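Side-chain contacts in cytochrome P450 CYP260B1 (Sorangium cellulosum, PDB 5HIW), which is a cytochrome P450, a haem protein whose iron is held through a sulfur atom of the chain on one side of the porphyrin: residues 31-34 and 39-42; 89-94 and 337-342. All blocks are in the same frame, centred on the assembly; numbering follows the deposited sequence.

Contact 1 and contact 2 follow each other in series, neither nesting nor crossing. From the N terminus the chain runs through helix 17-28 and then folds back on itself, so that strand 31-34 meets strand 39-42 and closes a hairpin loop of four residues. Contact 2 opens later, at the break between helices 77-90 and 93-113, and closes after 242 intervening residues, where the loop with the iron ligand leads into helix 341-358. The first contact is thus local, forming two neighbouring strands of the mixed sheet, whereas the second ties early helices to the haem-binding loop. Their centres lie 32 Å apart and their nearest atoms about 16 Å, without touching.

Contact 1: 31-34 and 39-42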
loop_
_atom_site.group_PDB
_atom_site.type_symbol
_atom_site.label_atom_id
_atom_site.label_comp_id
_atom_site.label_asym_id
_atom_site.label_seq_id
_atom_site.Cartn_x
_atom_site.Cartn_y
_atom_site.Cartn_z
ATOM N N VAL A 31 1.826 2.813 24.273
ATOM C CA VAL A 31 2.600 3.957 23.778
ATOM C C VAL A 31 4.026 3.912 24.357
ATOM O O VAL A 31 4.211 3.746 25.573
ATOM C CB VAL A 31 1.880 5.298 24.139
ATOM C CG1 VAL A 31 2.586 6.480 23.533
ATOM C CG2 VAL A 31 0.440 5.278 23.680
ATOM N N TYR A 32 5.016 4.013 23.500
ATOM C CA TYR A 32 6.426 3.798 23.858
ATOM C C TYR A 32 7.221 4.518 22.837
ATOM O O TYR A 32 6.690 4.857 21.758
ATOM C CB TYR A 32 6.769 2.314 23.946
ATOM C CG TYR A 32 7.098 1.726 22.620
ATOM C CD1 TYR A 32 6.075 1.299 21.774
ATOM C CD2 TYR A 32 8.376 1.643 22.175
ATOM C CE1 TYR A 32 6.349 0.796 20.500
ATOM C CE2 TYR A 32 8.665 1.150 20.925
ATOM C CZ TYR A 32 7.610 0.706 20.087
ATOM O OH TYR A 32 7.850 0.319 18.797
ATOM N N PHE A 33 8.484 4.827 23.125
ATOM C CA PHE A 33 9.294 5.571 22.197
ATOM C C PHE A 33 10.152 4.502 21.612
ATOM O O PHE A 33 10.892 3.788 22.323
ATOM C CB PHE A 33 10.130 6.680 22.898
ATOM C CG PHE A 33 11.001 7.481 22.002
ATOM C CD1 PHE A 33 12.244 7.020 21.579
ATOM C CD2 PHE A 33 10.611 8.746 21.590
ATOM C CE1 PHE A 33 13.003 7.784 20.742
ATOM C CE2 PHE A 33 11.389 9.504 20.731
ATOM C CZ PHE A 33 12.603 9.024 20.303
ATOM N N ASP A 34 10.065 4.371 20.295
ATOM C CA ASP A 34 10.910 3.432 19.590
ATOM C C ASP A 34 12.194 4.112 19.179
ATOM O O ASP A 34 12.219 5.007 18.366
ATOM C CB ASP A 34 10.213 2.866 18.350
ATOM C CG ASP A 34 10.903 1.662 17.829
ATOM O OD1 ASP A 34 11.966 1.818 17.206
ATOM O OD2 ASP A 34 10.406 0.537 18.083
ATOM N N VAL A 39 10.727 7.934 17.236
ATOM C CA VAL A 39 9.487 8.573 17.570
ATOM C C VAL A 39 8.656 7.757 18.504
ATOM O O VAL A 39 8.794 6.510 18.554
ATOM C CB VAL A 39 8.638 8.861 16.285
ATOM C CG1 VAL A 39 9.327 9.869 15.406
ATOM C CG2 VAL A 39 8.348 7.587 15.511
ATOM N N PRO A 40 7.691 8.409 19.204
ATOM C CA PRO A 40 6.707 7.667 19.955
ATOM C C PRO A 40 5.840 6.810 18.979
ATOM O O PRO A 40 5.653 7.210 17.838
ATOM C CB PRO A 40 5.820 8.747 20.582
ATOM C CG PRO A 40 6.579 9.991 20.463
ATOM C CD PRO A 40 7.479 9.860 19.297
ATOM N N VAL A 41 5.389 5.675 19.444
ATOM C CA VAL A 41 4.566 4.725 18.677
ATOM C C VAL A 41 3.367 4.421 19.526
ATOM O O VAL A 41 3.483 4.245 20.746
ATOM C CB VAL A 41 5.370 3.469 18.346
ATOM C CG1 VAL A 41 4.535 2.417 17.733
ATOM C CG2 VAL A 41 6.504 3.781 17.419
ATOM N N VAL A 42 2.207 4.338 18.894
ATOM C CA VAL A 42 0.998 3.761 19.465
ATOM C C VAL A 42 0.754 2.400 18.910
ATOM O O VAL A 42 0.640 2.184 17.645
ATOM C CB VAL A 42 -0.217 4.630 19.157
ATOM C CG1 VAL A 42 -1.432 4.171 19.916
ATOM C CG2 VAL A 42 0.116 6.077 19.530
#
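The carbonyl oxygen of Tyr32 accepts one hydrogen bond from the partner strand and has a C-H...O contact beside it. Val41 N reaches Tyr32 O at 2.8 Å, almost head-on (C=O...N angle 177°), and Pro40 CA adds the C-H...O contact, 3.3 Å from Tyr32 O. The return bond, from Tyr32 N to Val41 O, measures 3.2 Å and lies in the carbonyl plane, which makes Tyr32 and Val41 an antiparallel hydrogen-bonded pair. On the same face their side chains run alongside one another. With its CG between the backbone N and the carbonyl carbon (chi1 84°), the Tyr32 ring comes alongside the branch point of Val41, CE1 of Tyr32 lying 3.6 Å from Val41 CB. The rotation of the phenol is fixed further out: Tyr32 OH donates to Asp34 OD2 over 2.7 Å, in the ring plane and on the anti lone pair. Asp34 OD2 also accepts from Leu7 N, and OD1 from Leu37 N in the turn, so the buried carboxylate is held at both oxygens. The other face is apolar. There Phe33, its CG anti to the backbone N (chi1 179°), presents one ring face to the backbone of Val39, with Phe33 CZ 3.8 Å from Val39 N, while Phe33 CD2 meets Pro40 CD at 4.0 Å. Val31 CG2 and Val42 CG2 close the far end at 4.2 Å. Strand 4-5 flanks 31-34 and strand 298-302 flanks 39-42, which places this antiparallel beta hairpin inside the mixed beta sheet of the cytochrome P450 fold.

Contact 2: 89-94 and 337-342; sequences AVLSPR and YCVGAP. With HEM (protoporphyrin IX containing Fe), chain B.
Leu91 and Val339 form the close-packed part of this contact. In Leu91, CG anti to the carbonyl carbon (chi1 -69°) turns the side chain to the haem loop, and CD1 is the methyl that touches, 3.4 Å from Val339 O and 4.2 Å from Val339 CG1. That same valine methyl lies between Leu91 and the porphyrin. Turned between its own backbone N and carbonyl carbon (chi1 75°), CG1 of Val339 comes within 3.6 Å of the porphyrin methyl CMD. Gly340 follows through its main chain, its CA 3.5 Å from haem C3C. Helix 77-90 lines Val339 with Arg84, Phe87 and Asn88; Arg84 also bonds Tyr337 O and the haem, linking the helix to both loop and cofactor. The outer side is looser: exposed Pro342 merely rests its CG 3.8 Å from Leu91 O, and no hydrogen bond joins the two segments. Past Leu91 the chain starts a new helix, with Ser92 at its N-cap position. Within the loop, a type I turn from Cys338 to Ala341 leads into helix 341-358. Cys338 SG binds the iron at 2.3 Å, and a water holds the other axial position with its O 2.3 Å from the iron, nearly in line with the sulfur. The chemistry therefore divides in two: van der Waals contact, without a hydrogen bond between the two segments, lies on the side of the loop away from the haem, while the metal-sulfur bond in front marks this as the proximal, cysteine-ligated side of a P450 haem.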
loop_
_atom_site.group_PDB
_atom_site.type_symbol
_atom_site.label_atom_id
_atom_site.label_comp_id
_atom_site.label_asym_id
_atom_site.label_seq_id
_atom_site.Cartn_x
_atom_site.Cartn_y
_atom_site.Cartn_z
ATOM N N ALA A 89 -14.973 9.463 -6.946
ATOM C CA ALA A 89 -15.660 9.312 -8.221
ATOM C C ALA A 89 -14.812 8.633 -9.259
ATOM O O ALA A 89 -15.314 7.968 -10.122
ATOM C CB ALA A 89 -16.140 10.673 -8.773
ATOM N N VAL A 90 -13.505 8.792 -9.205
ATOM C CA VAL A 90 -12.695 8.165 -10.224
ATOM C C VAL A 90 -12.270 6.762 -9.826
ATOM O O VAL A 90 -11.611 6.127 -10.607
ATOM C CB VAL A 90 -11.479 8.997 -10.604
ATOM C CG1 VAL A 90 -11.921 10.400 -11.031
ATOM C CG2 VAL A 90 -10.547 9.138 -9.465
ATOM N N LEU A 91 -12.598 6.323 -8.612
ATOM C CA LEU A 91 -12.291 4.981 -8.188
ATOM C C LEU A 91 -13.541 4.183 -7.717
ATOM O O LEU A 91 -13.461 3.256 -6.852
ATOM C CB LEU A 91 -11.286 5.027 -7.043
ATOM C CG LEU A 91 -9.931 5.500 -7.503
ATOM C CD1 LEU A 91 -9.091 6.019 -6.339
ATOM C CD2 LEU A 91 -9.190 4.471 -8.296
ATOM N N SER A 92 -14.653 4.492 -8.346
ATOM C CA SER A 92 -15.958 3.931 -7.972
ATOM C C SER A 92 -16.025 2.540 -8.542
ATOM O O SER A 92 -15.264 2.205 -9.446
ATOM C CB SER A 92 -17.039 4.847 -8.576
ATOM O OG SER A 92 -17.079 4.625 -9.945
ATOM N N PRO A 93 -17.046 1.693 -8.167
ATOM C CA PRO A 93 -17.112 0.322 -8.661
ATOM C C PRO A 93 -17.267 0.215 -10.168
ATOM O O PRO A 93 -16.658 -0.618 -10.809
ATOM C CB PRO A 93 -18.318 -0.274 -7.901
ATOM C CG PRO A 93 -18.242 0.444 -6.599
ATOM C CD PRO A 93 -17.876 1.869 -6.953
ATOM N N ARG A 94 -18.056 1.066 -10.769
ATOM C CA ARG A 94 -18.091 1.084 -12.244
ATOM C C ARG A 94 -16.690 1.273 -12.866
ATOM O O ARG A 94 -16.373 0.627 -13.862
ATOM C CB ARG A 94 -18.951 2.279 -12.660
ATOM C CG ARG A 94 -18.979 2.443 -14.182
ATOM C CD ARG A 94 -19.647 3.793 -14.540
ATOM N NE ARG A 94 -18.950 5.027 -14.105
ATOM C CZ ARG A 94 -17.832 5.535 -14.643
ATOM N NH1 ARG A 94 -17.190 4.920 -15.607
ATOM N NH2 ARG A 94 -17.344 6.685 -14.194
ATOM N N TYR A 337 -8.859 7.193 5.217
ATOM C CA TYR A 337 -8.894 5.795 4.825
ATOM C C TYR A 337 -8.574 5.679 3.348
ATOM O O TYR A 337 -9.039 6.464 2.530
ATOM C CB TYR A 337 -10.297 5.133 5.088
ATOM C CG TYR A 337 -10.421 3.683 4.697
ATOM C CD1 TYR A 337 -10.813 3.304 3.380
ATOM C CD2 TYR A 337 -10.208 2.677 5.604
ATOM C CE1 TYR A 337 -11.014 1.976 3.038
ATOM C CE2 TYR A 337 -10.381 1.344 5.223
ATOM C CZ TYR A 337 -10.780 1.016 3.976
ATOM O OH TYR A 337 -10.900 -0.330 3.615
ATOM N N CYS A 338 -7.696 4.756 2.999
ATOM C CA CYS A 338 -7.192 4.663 1.608
ATOM C C CYS A 338 -8.241 4.714 0.512
ATOM O O CYS A 338 -9.089 3.852 0.411
ATOM C CB CYS A 338 -6.382 3.374 1.403
ATOM S SG CYS A 338 -5.624 3.194 -0.213
ATOM N N VAL A 339 -8.208 5.784 -0.298
ATOM C CA VAL A 339 -9.143 5.904 -1.408
ATOM C C VAL A 339 -8.879 4.947 -2.541
ATOM O O VAL A 339 -9.766 4.599 -3.370
ATOM C CB VAL A 339 -9.110 7.384 -1.918
ATOM C CG1 VAL A 339 -7.820 7.618 -2.707
ATOM C CG2 VAL A 339 -10.363 7.705 -2.707
ATOM N N GLY A 340 -7.638 4.452 -2.590
ATOM C CA GLY A 340 -7.249 3.436 -3.536
ATOM C C GLY A 340 -7.534 1.942 -3.274
ATOM O O GLY A 340 -7.203 1.080 -4.091
ATOM N N ALA A 341 -8.004 1.634 -2.080
ATOM C CA ALA A 341 -8.327 0.284 -1.671
ATOM C C ALA A 341 -9.128 -0.532 -2.712
ATOM O O ALA A 341 -8.805 -1.697 -2.930
ATOM C CB ALA A 341 -9.003 0.307 -0.311
ATOM N N PRO A 342 -10.061 0.095 -3.448
ATOM C CA PRO A 342 -10.784 -0.736 -4.473
ATOM C C PRO A 342 -9.862 -1.211 -5.610
ATOM O O PRO A 342 -10.002 -2.321 -6.139
ATOM C CB PRO A 342 -11.867 0.228 -5.025
ATOM C CG PRO A 342 -12.060 1.200 -3.940
ATOM C CD PRO A 342 -10.809 1.315 -3.100
HETATM C CHA HEM B . -4.224 6.566 1.947
HETATM C CHB HEM B . -2.431 2.069 2.389
HETATM C CHC HEM B . -3.094 1.340 -2.309
HETATM C CHD HEM B . -3.916 6.034 -2.808
HETATM C C1A HEM B . -3.754 5.407 2.496
HETATM C C2A HEM B . -3.514 5.174 3.877
HETATM C C3A HEM B . -3.045 3.894 4.009
HETATM C C4A HEM B . -2.881 3.373 2.684
HETATM C CMA HEM B . -2.632 3.211 5.329
HETATM C CAA HEM B . -3.869 6.118 5.021
HETATM C CBA HEM B . -2.786 7.201 5.158
HETATM C CGA HEM B . -2.929 7.996 6.409
HETATM O O1A HEM B . -4.017 7.949 7.073
HETATM O O2A HEM B . -1.916 8.551 6.902
HETATM C C1B HEM B . -2.404 1.503 1.172
HETATM C C2B HEM B . -2.076 0.117 0.977
HETATM C C3B HEM B . -2.285 -0.085 -0.374
HETATM C C4B HEM B . -2.701 1.181 -0.983
HETATM C CMB HEM B . -1.550 -0.941 1.962
HETATM C CAB HEM B . -2.008 -1.360 -0.989
HETATM C CBB HEM B . -1.853 -1.669 -2.232
HETATM C C1C HEM B . -3.390 2.579 -2.876
HETATM C C2C HEM B . -3.670 2.730 -4.271
HETATM C C3C HEM B . -3.894 4.073 -4.402
HETATM C C4C HEM B . -3.707 4.713 -3.141
HETATM C CMC HEM B . -3.661 1.544 -5.206
HETATM C CAC HEM B . -4.255 4.815 -5.626
HETATM C CBC HEM B . -4.939 4.226 -6.596
HETATM C C1D HEM B . -4.066 6.518 -1.514
HETATM C C2D HEM B . -4.426 7.946 -1.308
HETATM C C3D HEM B . -4.506 8.107 0.007
HETATM C C4D HEM B . -4.232 6.783 0.586
HETATM C CMD HEM B . -4.573 9.031 -2.358
HETATM C CAD HEM B . -4.920 9.366 0.786
HETATM C CBD HEM B . -6.414 9.290 1.039
HETATM C CGD HEM B . -6.957 10.517 1.783
HETATM O O1D HEM B . -6.214 11.270 2.485
HETATM O O2D HEM B . -8.199 10.809 1.729
HETATM N NA HEM B . -3.370 4.252 1.782
HETATM N NB HEM B . -2.884 2.030 0.022
HETATM N NC HEM B . -3.471 3.719 -2.204
HETATM N ND HEM B . -3.939 5.859 -0.337
HETATM FE FE HEM B . -3.459 3.985 -0.160
HETATM O O HOH W 1 -1.256 4.613 -0.305
#